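Local coordinates for ethanolamine kinase Pv091845 (Plasmodium vivax, PDB 2QG7), which probably phosphorylates ethanolamine, the first step in making phosphatidylethanolamine from ethanolamine, at residues 58-61 with 62-65; 152-155 with 156-160; 205-208 with 209-213; 248-251 with 252-255; 387-390 with 391-395. All blocks are in the same frame, centred on the assembly; numbering follows the deposited sequence.

Along the chain the five contacts follow in series, each within one continuous run of residues, so none nests in or crosses another. Contact 1 closes a tight turn just before helix 65-75, far from the rest. Contact 2 lies on helix 151-163, beside the five-stranded antiparallel sheet; contact 3 on the last turn of helix 196-210 and just beyond. Contact 4 closes the end of helix 236-251 near the second subunit, and contact 5 occupies helix 384-395. Contacts 2 and 3 meet through Ile160 and Ile212. Contacts 3 and 5 meet through His210 and Tyr394, with Leu206 on Phe390, joining helix 196-210 to helix 384-395.

Contact 1. Residues 58-61 with 62-65; sequences RILE and GEDR
Glu63 folds back over the start of its own turn, and its OE2 takes a hydrogen bond from Leu60 N at 3.1 Å. The N-H...O angle is 154°, and the donor comes from well above the carboxylate plane. The chain that reaches there has CG anti to the carbonyl carbon (chi1 -52°); extended beyond that point, it lies alongside Leu60, pointing the same way. Glu63 CG passes 3.5 Å from Leu60 O. The same Leu60 O receives a weak hydrogen bond from Glu63 N at 3.3 Å, which closes a type II beta turn from Leu60 to Glu63. One glutamate thus engages both backbone polar atoms of Leu60, firmly by its carboxylate and only weakly through the turn bond. Gly62 is the third residue of the turn, and its positive phi of 87° is one that glycine readily takes at this position of a type II turn. At the other end of the run Ile59 meets Arg65: Ile59 CD1 is 3.7 Å from Arg65 O and 3.9 Å from Arg65 CG, the two side chains crossing at about a right angle. The loop leads into helix 65-75, with Asp64 at the N-cap position. Ile59 packs on Lys68 and Leu72 of that helix and on Tyr93 of helix 84-98, where Arg65 also touches Leu96.

Contact 2. Residues 152-155 with 156-160; sequences EREK and KISCI
Ser158 turns its hydroxyl back onto the carbonyl of Glu154, one helical turn earlier: Ser158 OG gives a hydrogen bond to Glu154 O at 2.7 Å. The Ser158 backbone N reaches Glu154 O at 3.1 Å. The two donors come from opposite faces of the carbonyl plane and are both tilted out of it by about 30°, so the oxygen is held from two sides. With chi1 near -77° the hydroxyl sits beside its own backbone N, turned toward that carbonyl. One residue back, Arg153 and Ile157 slant past each other, Arg153 CD lying 4.0 Å from Ile157 CG1. Ile157 CG1 also lies 3.2 Å from Arg153 O, which takes an almost straight hydrogen bond from Ile157 N at 3.2 Å. Lys156 lays the start of its chain over the preceding turn, Lys156 CG 3.4 Å from Glu152 O. The buried polar ends of Arg153 and Glu154 find partners beyond these residues: Arg153 NE hydrogen-bonds Gln226 of helix 216-226, and Glu154 forms salt bridges with Arg178 of strand 177-181 and Arg151 of its own helix. The place of helix 151-163 after strand 136-141 is consistent with helix C of the protein kinase fold. The chemistry is therefore divided: backbone carbonyls serve the local turn, the serine adding a second donor to one of them, while Arg153 and Glu154 tie the helix to a neighbouring helix and strand.

Contact 3. Residues 205-208 with 209-213; sequences NLKL and LHDIK
His210 and Leu206 meet twice, through backbone and ring. His210 N gives a hydrogen bond to Leu206 O at 2.9 Å, and Leu209 N gives one to Asn205 O at 3.1 Å, both ordinary i to i+4 links of helix 196-210. At the next step the bond weakens: Asp211 N to Lys207 O is short, 2.7 Å, but bent to 125°. The imidazole is held by two partners beyond the turn, its ND1 hydrogen-bonding the hydroxyl of Tyr394 and its NE2 the carboxylate of Asp363, which together should fix the rotation of the ring. With CG anti to its carbonyl carbon (chi1 -71°), the ring lies back over the previous turn, and Leu206 O sits over one of its faces near the rim. Leu206 adds a CH-pi contact, Leu206 CG lying 4.0 Å from the centroid of the His210 ring and 25° off the normal. The same leucine leans on Leu209, with Leu206 CD1 3.8 Å from Leu209 CD2. Across the turn, the Lys207 chain bends past Asp211: Lys207 CD is 3.2 Å from Asp211 OD1, but Lys207 NZ stays 4.4 Å from that oxygen, beyond a salt bridge, and Lys207 makes a cation-pi contact with Tyr394. Outward, Leu206 and Leu209 pack on helix 360-369 and His210 on strand 290-293. Leu209 also reaches Leu161 of helix 151-163, while Ile212 touches Ile160 of that helix and Leu292 of strand 290-293.

Contact 4. Residues 248-251 with 252-255; sequences NEER and KKIC
Lys252 runs back along the last turn of helix 236-251 toward Asn248, and its CB, CG, CD and NZ all approach that residue. Lys252 CB starts 3.6 Å from Asn248 O. Lys252 CG passes closer, at 3.2 Å from Asn248 O, and Lys252 CD draws away to 4.0 Å from it. The chain stays extended until its last bond, where a turn of 72° (chi4) swings NZ in, and Lys252 NZ ends 2.9 Å from Asn248 OD1. Asn248 meets it halfway with an amide that sits anti to its backbone N (chi1 -166°), the two side chains slanting past each other. Lys252 N makes a weak hydrogen bond to Asn248 O. The next lysine takes a different path. Lys253 N hydrogen-bonds Glu250 O weakly at 3.3 Å, an i to i+3 bond, and its extended side chain runs to the Glu250 carboxylate. There Lys253 NZ forms a salt bridge with Glu250 OE1 at 3.2 Å, approaching from above the carboxylate plane by 40°, with Glu250 bent at chi2 to present that oxygen. Arg251 looks elsewhere: its guanidinium hydrogen-bonds Lys265 O and forms a salt bridge with Asp268 of the second subunit, and it also packs on Val271 of that subunit. The chemistry implies weak backbone bonds accompanied by one salt bridge and one close polar approach: each lysine brings its charge to a side-chain oxygen, Glu250 balancing Lys253, while the arginine serves the dimer.

Contact 5. Residues 387-390 with 391-395; sequences EYHF and IMHYL
Successive turns of helix 384-395 meet here through i to i+4 pairs, among them an edge-to-face pair of imidazoles. His393 turns the edge of its ring toward the face of His389, centroids 5.0 Å apart and planes at 70°. His393 CD2 also lies 3.2 Å from His389 O, near the plane of the His393 ring. His389 reaches out with CG anti to its backbone N (chi1 -171°). One step back along the helix, Tyr388 meets Met392: Tyr388 CE2 and Met392 CE are 3.9 Å apart, the chains slanting past each other after Met392 bends at chi3. Met392 N hydrogen-bonds Tyr388 O at 2.9 Å, and Ile391 N hydrogen-bonds Glu387 O at 3.1 Å. On the inner side, Phe390 CE2 comes 4.4 Å from Tyr394 CB, while the Phe390 ring packs against Phe368 and His367. The chemistry is thus two-sided: apolar and aromatic groups of Phe390 and Ile391 are buried, while the histidine pair lies partly exposed, where the His389 ring, its ND1 hydrogen-bonded to Gln199, offers its face to the edge of His393.

Contact 1. Residues 58-61 with 62-65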
# COMPACT_ATOMS: atom_id res chain seq x y z
N ARG D 58 -25.10 6.57 -33.87
CA ARG D 58 -26.31 7.23 -34.33
C ARG D 58 -26.93 6.49 -35.51
O ARG D 58 -26.25 6.11 -36.46
CB ARG D 58 -25.98 8.69 -34.69
CG ARG D 58 -27.14 9.64 -34.48
CD ARG D 58 -26.68 11.03 -34.09
NE ARG D 58 -27.68 11.67 -33.22
CZ ARG D 58 -27.40 12.57 -32.28
NH1 ARG D 58 -28.39 13.06 -31.54
NH2 ARG D 58 -26.14 12.99 -32.07
N ILE D 59 -28.24 6.27 -35.43
CA ILE D 59 -29.00 5.69 -36.54
C ILE D 59 -29.92 6.78 -37.13
O ILE D 59 -30.82 7.30 -36.45
CB ILE D 59 -29.79 4.43 -36.09
CG1 ILE D 59 -28.83 3.32 -35.69
CG2 ILE D 59 -30.71 3.91 -37.22
CD1 ILE D 59 -29.50 2.16 -35.01
N LEU D 60 -29.69 7.11 -38.41
CA LEU D 60 -30.40 8.20 -39.08
C LEU D 60 -31.73 7.74 -39.66
O LEU D 60 -31.98 6.53 -39.80
CB LEU D 60 -29.52 8.88 -40.14
CG LEU D 60 -28.09 9.18 -39.64
CD1 LEU D 60 -27.12 9.43 -40.79
CD2 LEU D 60 -28.07 10.32 -38.66
N GLU D 61 -32.58 8.72 -39.97
CA GLU D 61 -33.94 8.49 -40.47
C GLU D 61 -33.84 7.72 -41.79
O GLU D 61 -32.93 7.96 -42.61
CB GLU D 61 -34.68 9.84 -40.62
CG GLU D 61 -36.22 9.79 -40.84
CD GLU D 61 -36.62 9.59 -42.32
OE1 GLU D 61 -35.77 9.89 -43.22
OE2 GLU D 61 -37.77 9.13 -42.59
N GLY D 62 -34.75 6.76 -41.97
CA GLY D 62 -34.79 5.97 -43.20
C GLY D 62 -33.90 4.72 -43.24
O GLY D 62 -34.18 3.78 -43.98
N GLU D 63 -32.80 4.73 -42.48
CA GLU D 63 -31.96 3.55 -42.34
C GLU D 63 -32.71 2.43 -41.60
O GLU D 63 -33.58 2.71 -40.76
CB GLU D 63 -30.67 3.90 -41.61
CG GLU D 63 -29.92 5.09 -42.22
CD GLU D 63 -28.53 5.25 -41.61
OE1 GLU D 63 -27.60 5.53 -42.42
OE2 GLU D 63 -28.36 5.10 -40.35
N ASP D 64 -32.38 1.17 -41.93
CA ASP D 64 -33.01 0.03 -41.24
C ASP D 64 -32.37 -0.10 -39.85
O ASP D 64 -31.17 -0.39 -39.74
CB ASP D 64 -32.88 -1.27 -42.04
CG ASP D 64 -33.63 -2.45 -41.40
OD1 ASP D 64 -34.74 -2.25 -40.85
OD2 ASP D 64 -33.12 -3.60 -41.44
N ARG D 65 -33.18 0.13 -38.81
CA ARG D 65 -32.68 0.20 -37.45
C ARG D 65 -31.98 -1.10 -36.99
O ARG D 65 -30.94 -1.03 -36.32
CB ARG D 65 -33.77 0.61 -36.47
CG ARG D 65 -33.23 0.91 -35.07
CD ARG D 65 -34.31 1.23 -34.05
NE ARG D 65 -35.30 0.13 -33.89
CZ ARG D 65 -35.99 -0.05 -32.75
NH1 ARG D 65 -35.79 0.78 -31.63
NH2 ARG D 65 -36.87 -1.08 -32.71

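Contact 2. Residues 152-155 with 156-160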
# COMPACT_ATOMS: atom_id res chain seq x y z
N GLU D 152 -13.50 -19.22 -24.37
CA GLU D 152 -13.98 -20.52 -24.84
C GLU D 152 -14.02 -21.53 -23.70
O GLU D 152 -14.92 -22.37 -23.62
CB GLU D 152 -13.10 -21.04 -25.98
CG GLU D 152 -12.97 -20.09 -27.19
CD GLU D 152 -11.68 -19.24 -27.15
OE1 GLU D 152 -10.59 -19.78 -26.79
OE2 GLU D 152 -11.73 -18.03 -27.51
N ARG D 153 -13.04 -21.44 -22.81
CA ARG D 153 -13.02 -22.22 -21.58
C ARG D 153 -14.05 -21.69 -20.55
O ARG D 153 -14.70 -22.48 -19.85
CB ARG D 153 -11.59 -22.25 -21.02
CG ARG D 153 -11.34 -23.18 -19.85
CD ARG D 153 -11.58 -22.43 -18.54
NE ARG D 153 -10.50 -21.47 -18.24
CZ ARG D 153 -10.71 -20.31 -17.60
NH1 ARG D 153 -9.66 -19.52 -17.35
NH2 ARG D 153 -11.97 -19.92 -17.23
N GLU D 154 -14.22 -20.37 -20.48
CA GLU D 154 -15.21 -19.78 -19.58
C GLU D 154 -16.64 -20.19 -19.94
O GLU D 154 -17.50 -20.32 -19.07
CB GLU D 154 -15.09 -18.26 -19.56
CG GLU D 154 -15.77 -17.66 -18.35
CD GLU D 154 -16.20 -16.21 -18.52
OE1 GLU D 154 -16.94 -15.72 -17.62
OE2 GLU D 154 -15.81 -15.55 -19.53
N LYS D 155 -16.85 -20.40 -21.25
CA LYS D 155 -18.14 -20.74 -21.84
C LYS D 155 -18.57 -22.16 -21.47
O LYS D 155 -19.73 -22.40 -21.11
CB LYS D 155 -18.07 -20.56 -23.36
CG LYS D 155 -19.43 -20.43 -24.04
CD LYS D 155 -19.32 -20.06 -25.51
CE LYS D 155 -18.99 -21.29 -26.34
NZ LYS D 155 -18.91 -21.02 -27.82
N LYS D 156 -17.61 -23.08 -21.53
CA LYS D 156 -17.81 -24.47 -21.15
C LYS D 156 -18.13 -24.65 -19.66
O LYS D 156 -19.08 -25.37 -19.31
CB LYS D 156 -16.59 -25.29 -21.53
CG LYS D 156 -16.37 -25.39 -23.03
CD LYS D 156 -15.20 -26.34 -23.38
CE LYS D 156 -14.92 -26.34 -24.87
NZ LYS D 156 -16.04 -27.01 -25.61
N ILE D 157 -17.31 -24.01 -18.81
CA ILE D 157 -17.49 -23.98 -17.36
C ILE D 157 -18.87 -23.44 -16.97
O ILE D 157 -19.52 -23.98 -16.07
CB ILE D 157 -16.36 -23.12 -16.66
CG1 ILE D 157 -14.97 -23.68 -16.94
CG2 ILE D 157 -16.58 -22.97 -15.16
CD1 ILE D 157 -14.68 -24.99 -16.27
N SER D 158 -19.29 -22.37 -17.65
CA SER D 158 -20.56 -21.67 -17.41
C SER D 158 -21.79 -22.54 -17.48
O SER D 158 -22.69 -22.42 -16.66
CB SER D 158 -20.72 -20.56 -18.45
OG SER D 158 -19.88 -19.46 -18.09
N CYS D 159 -21.82 -23.43 -18.48
CA CYS D 159 -22.97 -24.32 -18.64
C CYS D 159 -22.94 -25.46 -17.63
O CYS D 159 -23.99 -25.80 -17.08
CB CYS D 159 -23.14 -24.82 -20.09
SG CYS D 159 -21.93 -26.12 -20.58
N ILE D 160 -21.75 -26.04 -17.38
CA ILE D 160 -21.58 -26.97 -16.26
C ILE D 160 -22.16 -26.38 -14.94
O ILE D 160 -22.92 -27.02 -14.24
CB ILE D 160 -20.09 -27.39 -16.07
CG1 ILE D 160 -19.54 -28.10 -17.33
CG2 ILE D 160 -19.93 -28.30 -14.86
CD1 ILE D 160 -17.98 -28.18 -17.42

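Contact 3. Residues 205-208 with 209-213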
# COMPACT_ATOMS: atom_id res chain seq x y z
N ASN D 205 -21.84 -23.53 0.19
CA ASN D 205 -21.95 -23.28 -1.26
C ASN D 205 -20.68 -23.62 -2.01
O ASN D 205 -20.71 -24.08 -3.15
CB ASN D 205 -22.36 -21.84 -1.55
CG ASN D 205 -22.96 -21.68 -2.93
OD1 ASN D 205 -23.79 -22.47 -3.36
ND2 ASN D 205 -22.54 -20.65 -3.64
N LEU D 206 -19.55 -23.41 -1.35
CA LEU D 206 -18.24 -23.70 -1.93
C LEU D 206 -18.02 -25.21 -2.04
O LEU D 206 -17.41 -25.66 -2.98
CB LEU D 206 -17.09 -23.00 -1.15
CG LEU D 206 -15.67 -23.14 -1.75
CD1 LEU D 206 -15.53 -22.39 -3.08
CD2 LEU D 206 -14.61 -22.70 -0.77
N LYS D 207 -18.53 -25.97 -1.06
CA LYS D 207 -18.50 -27.44 -1.15
C LYS D 207 -19.36 -27.96 -2.30
O LYS D 207 -18.92 -28.84 -3.06
CB LYS D 207 -18.95 -28.08 0.16
CG LYS D 207 -17.97 -29.13 0.65
CD LYS D 207 -18.03 -30.36 -0.24
CE LYS D 207 -16.81 -31.21 -0.09
NZ LYS D 207 -16.85 -31.81 1.28
N LEU D 208 -20.59 -27.42 -2.42
CA LEU D 208 -21.43 -27.68 -3.59
C LEU D 208 -20.70 -27.48 -4.93
O LEU D 208 -20.86 -28.28 -5.84
CB LEU D 208 -22.68 -26.80 -3.55
CG LEU D 208 -23.72 -27.09 -2.45
CD1 LEU D 208 -24.82 -25.98 -2.33
CD2 LEU D 208 -24.37 -28.45 -2.71
N LEU D 209 -19.93 -26.39 -5.06
CA LEU D 209 -19.10 -26.17 -6.22
C LEU D 209 -18.01 -27.23 -6.31
O LEU D 209 -17.73 -27.79 -7.37
CB LEU D 209 -18.52 -24.74 -6.18
CG LEU D 209 -17.30 -24.33 -7.03
CD1 LEU D 209 -17.67 -24.30 -8.48
CD2 LEU D 209 -16.76 -23.00 -6.59
N HIS D 210 -17.37 -27.51 -5.18
CA HIS D 210 -16.27 -28.46 -5.17
C HIS D 210 -16.69 -29.93 -5.38
O HIS D 210 -15.85 -30.77 -5.71
CB HIS D 210 -15.40 -28.25 -3.92
CG HIS D 210 -14.60 -26.98 -3.97
ND1 HIS D 210 -13.79 -26.55 -2.92
CD2 HIS D 210 -14.50 -26.03 -4.93
CE1 HIS D 210 -13.22 -25.41 -3.25
NE2 HIS D 210 -13.64 -25.06 -4.46
N ASP D 211 -17.98 -30.21 -5.20
CA ASP D 211 -18.56 -31.56 -5.35
C ASP D 211 -18.83 -31.93 -6.79
O ASP D 211 -19.04 -33.09 -7.10
CB ASP D 211 -19.86 -31.68 -4.56
CG ASP D 211 -19.62 -31.91 -3.07
OD1 ASP D 211 -18.52 -32.40 -2.71
OD2 ASP D 211 -20.52 -31.60 -2.26
N ILE D 212 -18.85 -30.95 -7.67
CA ILE D 212 -19.07 -31.17 -9.09
C ILE D 212 -18.00 -32.10 -9.65
O ILE D 212 -16.81 -31.77 -9.64
CB ILE D 212 -19.15 -29.84 -9.89
CG1 ILE D 212 -20.31 -28.98 -9.38
CG2 ILE D 212 -19.33 -30.07 -11.35
CD1 ILE D 212 -20.34 -27.64 -10.02
N LYS D 213 -18.45 -33.25 -10.16
CA LYS D 213 -17.57 -34.26 -10.72
C LYS D 213 -16.99 -33.84 -12.05
O LYS D 213 -17.69 -33.25 -12.90
CB LYS D 213 -18.30 -35.61 -10.86
CG LYS D 213 -18.55 -36.30 -9.51
CD LYS D 213 -19.31 -37.61 -9.70
CE LYS D 213 -19.94 -38.09 -8.37
NZ LYS D 213 -20.53 -39.45 -8.59

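Contact 4. Residues 248-251 with 252-255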
# COMPACT_ATOMS: atom_id res chain seq x y z
N ASN D 248 7.94 -11.60 -17.87
CA ASN D 248 9.40 -11.71 -18.09
C ASN D 248 9.82 -11.30 -19.51
O ASN D 248 10.86 -10.71 -19.71
CB ASN D 248 9.89 -13.12 -17.79
CG ASN D 248 11.40 -13.21 -17.66
OD1 ASN D 248 12.02 -14.11 -18.23
ND2 ASN D 248 11.98 -12.33 -16.88
N GLU D 249 8.99 -11.62 -20.49
CA GLU D 249 9.24 -11.22 -21.87
C GLU D 249 8.97 -9.73 -22.04
O GLU D 249 9.49 -9.10 -22.96
CB GLU D 249 8.44 -12.09 -22.86
CG GLU D 249 8.97 -13.53 -23.02
CD GLU D 249 7.88 -14.54 -23.51
OE1 GLU D 249 7.27 -14.27 -24.59
OE2 GLU D 249 7.64 -15.60 -22.82
N GLU D 250 8.16 -9.16 -21.16
CA GLU D 250 7.96 -7.71 -21.15
C GLU D 250 9.13 -6.99 -20.42
O GLU D 250 9.57 -5.91 -20.84
CB GLU D 250 6.59 -7.36 -20.53
CG GLU D 250 6.24 -5.90 -20.57
CD GLU D 250 5.81 -5.40 -21.95
OE1 GLU D 250 5.51 -6.25 -22.81
OE2 GLU D 250 5.74 -4.17 -22.17
N ARG D 251 9.62 -7.60 -19.34
CA ARG D 251 10.74 -7.09 -18.56
C ARG D 251 12.01 -7.00 -19.42
O ARG D 251 12.89 -6.20 -19.15
CB ARG D 251 11.01 -8.04 -17.39
CG ARG D 251 11.81 -7.45 -16.27
CD ARG D 251 12.62 -8.48 -15.49
NE ARG D 251 13.50 -7.74 -14.58
CZ ARG D 251 14.59 -8.21 -13.94
NH1 ARG D 251 14.98 -9.48 -14.06
NH2 ARG D 251 15.28 -7.38 -13.17
N LYS D 252 12.08 -7.86 -20.43
CA LYS D 252 13.24 -7.96 -21.30
C LYS D 252 13.42 -6.77 -22.23
O LYS D 252 14.55 -6.41 -22.56
CB LYS D 252 13.18 -9.26 -22.12
CG LYS D 252 13.64 -10.50 -21.36
CD LYS D 252 13.78 -11.68 -22.33
CE LYS D 252 14.38 -12.92 -21.68
NZ LYS D 252 13.42 -13.59 -20.74
N LYS D 253 12.32 -6.17 -22.67
CA LYS D 253 12.34 -4.99 -23.53
C LYS D 253 13.01 -3.81 -22.83
O LYS D 253 12.78 -3.55 -21.63
CB LYS D 253 10.93 -4.59 -23.93
CG LYS D 253 10.25 -5.65 -24.77
CD LYS D 253 8.80 -5.33 -25.02
CE LYS D 253 8.14 -6.52 -25.72
NZ LYS D 253 6.65 -6.32 -25.81
N ILE D 254 13.87 -3.11 -23.57
CA ILE D 254 14.40 -1.84 -23.09
C ILE D 254 13.34 -0.79 -23.40
O ILE D 254 12.85 -0.69 -24.52
CB ILE D 254 15.83 -1.51 -23.66
CG1 ILE D 254 16.24 -0.06 -23.30
CG2 ILE D 254 15.91 -1.75 -25.16
CD1 ILE D 254 17.77 0.13 -23.20
N CYS D 255 12.97 -0.03 -22.37
CA CYS D 255 11.91 0.95 -22.49
C CYS D 255 12.42 2.33 -22.05
O CYS D 255 13.56 2.48 -21.60
CB CYS D 255 10.73 0.50 -21.60
SG CYS D 255 11.20 0.19 -19.88

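Contact 5. Residues 387-390 with 391-395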
# COMPACT_ATOMS: atom_id res chain seq x y z
N GLU D 387 -10.25 -20.23 10.66
CA GLU D 387 -10.09 -21.20 9.59
C GLU D 387 -10.89 -22.49 9.88
O GLU D 387 -11.47 -23.13 8.97
CB GLU D 387 -8.62 -21.54 9.40
CG GLU D 387 -7.79 -20.40 8.90
CD GLU D 387 -6.33 -20.78 8.64
OE1 GLU D 387 -5.86 -21.82 9.15
OE2 GLU D 387 -5.63 -19.99 7.95
N TYR D 388 -10.89 -22.88 11.16
CA TYR D 388 -11.60 -24.05 11.65
C TYR D 388 -13.13 -23.95 11.44
O TYR D 388 -13.77 -24.87 10.90
CB TYR D 388 -11.24 -24.23 13.13
CG TYR D 388 -11.69 -25.52 13.74
CD1 TYR D 388 -10.88 -26.66 13.67
CD2 TYR D 388 -12.94 -25.62 14.39
CE1 TYR D 388 -11.28 -27.85 14.24
CE2 TYR D 388 -13.36 -26.82 14.94
CZ TYR D 388 -12.52 -27.93 14.87
OH TYR D 388 -12.94 -29.12 15.43
N HIS D 389 -13.71 -22.84 11.89
CA HIS D 389 -15.13 -22.62 11.75
C HIS D 389 -15.61 -22.72 10.30
O HIS D 389 -16.68 -23.21 10.05
CB HIS D 389 -15.55 -21.29 12.41
CG HIS D 389 -17.04 -21.11 12.48
ND1 HIS D 389 -17.75 -20.36 11.57
CD2 HIS D 389 -17.97 -21.62 13.34
CE1 HIS D 389 -19.04 -20.39 11.87
NE2 HIS D 389 -19.20 -21.14 12.95
N PHE D 390 -14.82 -22.25 9.34
CA PHE D 390 -15.20 -22.29 7.91
C PHE D 390 -15.15 -23.71 7.36
O PHE D 390 -16.04 -24.17 6.63
CB PHE D 390 -14.25 -21.38 7.10
CG PHE D 390 -14.57 -21.29 5.61
CD1 PHE D 390 -15.37 -20.25 5.12
CD2 PHE D 390 -14.04 -22.20 4.69
CE1 PHE D 390 -15.63 -20.14 3.76
CE2 PHE D 390 -14.32 -22.09 3.32
CZ PHE D 390 -15.11 -21.07 2.85
N ILE D 391 -14.06 -24.38 7.71
CA ILE D 391 -13.73 -25.69 7.18
C ILE D 391 -14.68 -26.75 7.75
O ILE D 391 -15.01 -27.72 7.08
CB ILE D 391 -12.24 -26.02 7.40
CG1 ILE D 391 -11.41 -25.13 6.45
CG2 ILE D 391 -11.96 -27.51 7.16
CD1 ILE D 391 -9.92 -25.15 6.65
N MET D 392 -15.12 -26.56 8.99
CA MET D 392 -16.13 -27.41 9.58
C MET D 392 -17.41 -27.42 8.72
O MET D 392 -17.95 -28.50 8.41
CB MET D 392 -16.45 -26.96 11.01
CG MET D 392 -17.68 -27.68 11.63
SD MET D 392 -18.23 -26.78 13.09
CE MET D 392 -17.14 -27.57 14.32
N HIS D 393 -17.88 -26.23 8.34
CA HIS D 393 -19.08 -26.13 7.51
C HIS D 393 -18.80 -26.37 6.04
O HIS D 393 -19.72 -26.55 5.24
CB HIS D 393 -19.80 -24.81 7.73
CG HIS D 393 -20.30 -24.62 9.12
ND1 HIS D 393 -21.41 -25.28 9.61
CD2 HIS D 393 -19.86 -23.84 10.13
CE1 HIS D 393 -21.63 -24.90 10.86
NE2 HIS D 393 -20.70 -24.03 11.20
N TYR D 394 -17.52 -26.39 5.68
CA TYR D 394 -17.13 -26.73 4.32
C TYR D 394 -17.22 -28.24 4.16
O TYR D 394 -17.83 -28.74 3.24
CB TYR D 394 -15.71 -26.21 3.97
CG TYR D 394 -15.13 -26.75 2.67
CD1 TYR D 394 -15.54 -26.24 1.43
CD2 TYR D 394 -14.21 -27.78 2.68
CE1 TYR D 394 -15.00 -26.74 0.23
CE2 TYR D 394 -13.72 -28.33 1.50
CZ TYR D 394 -14.10 -27.78 0.27
OH TYR D 394 -13.57 -28.26 -0.91
N LEU D 395 -16.58 -28.97 5.07
CA LEU D 395 -16.55 -30.41 4.99
C LEU D 395 -17.88 -31.06 5.42
O LEU D 395 -18.21 -32.12 4.94
CB LEU D 395 -15.40 -30.95 5.83
CG LEU D 395 -14.00 -30.76 5.27
CD1 LEU D 395 -13.02 -31.10 6.33
CD2 LEU D 395 -13.73 -31.57 3.99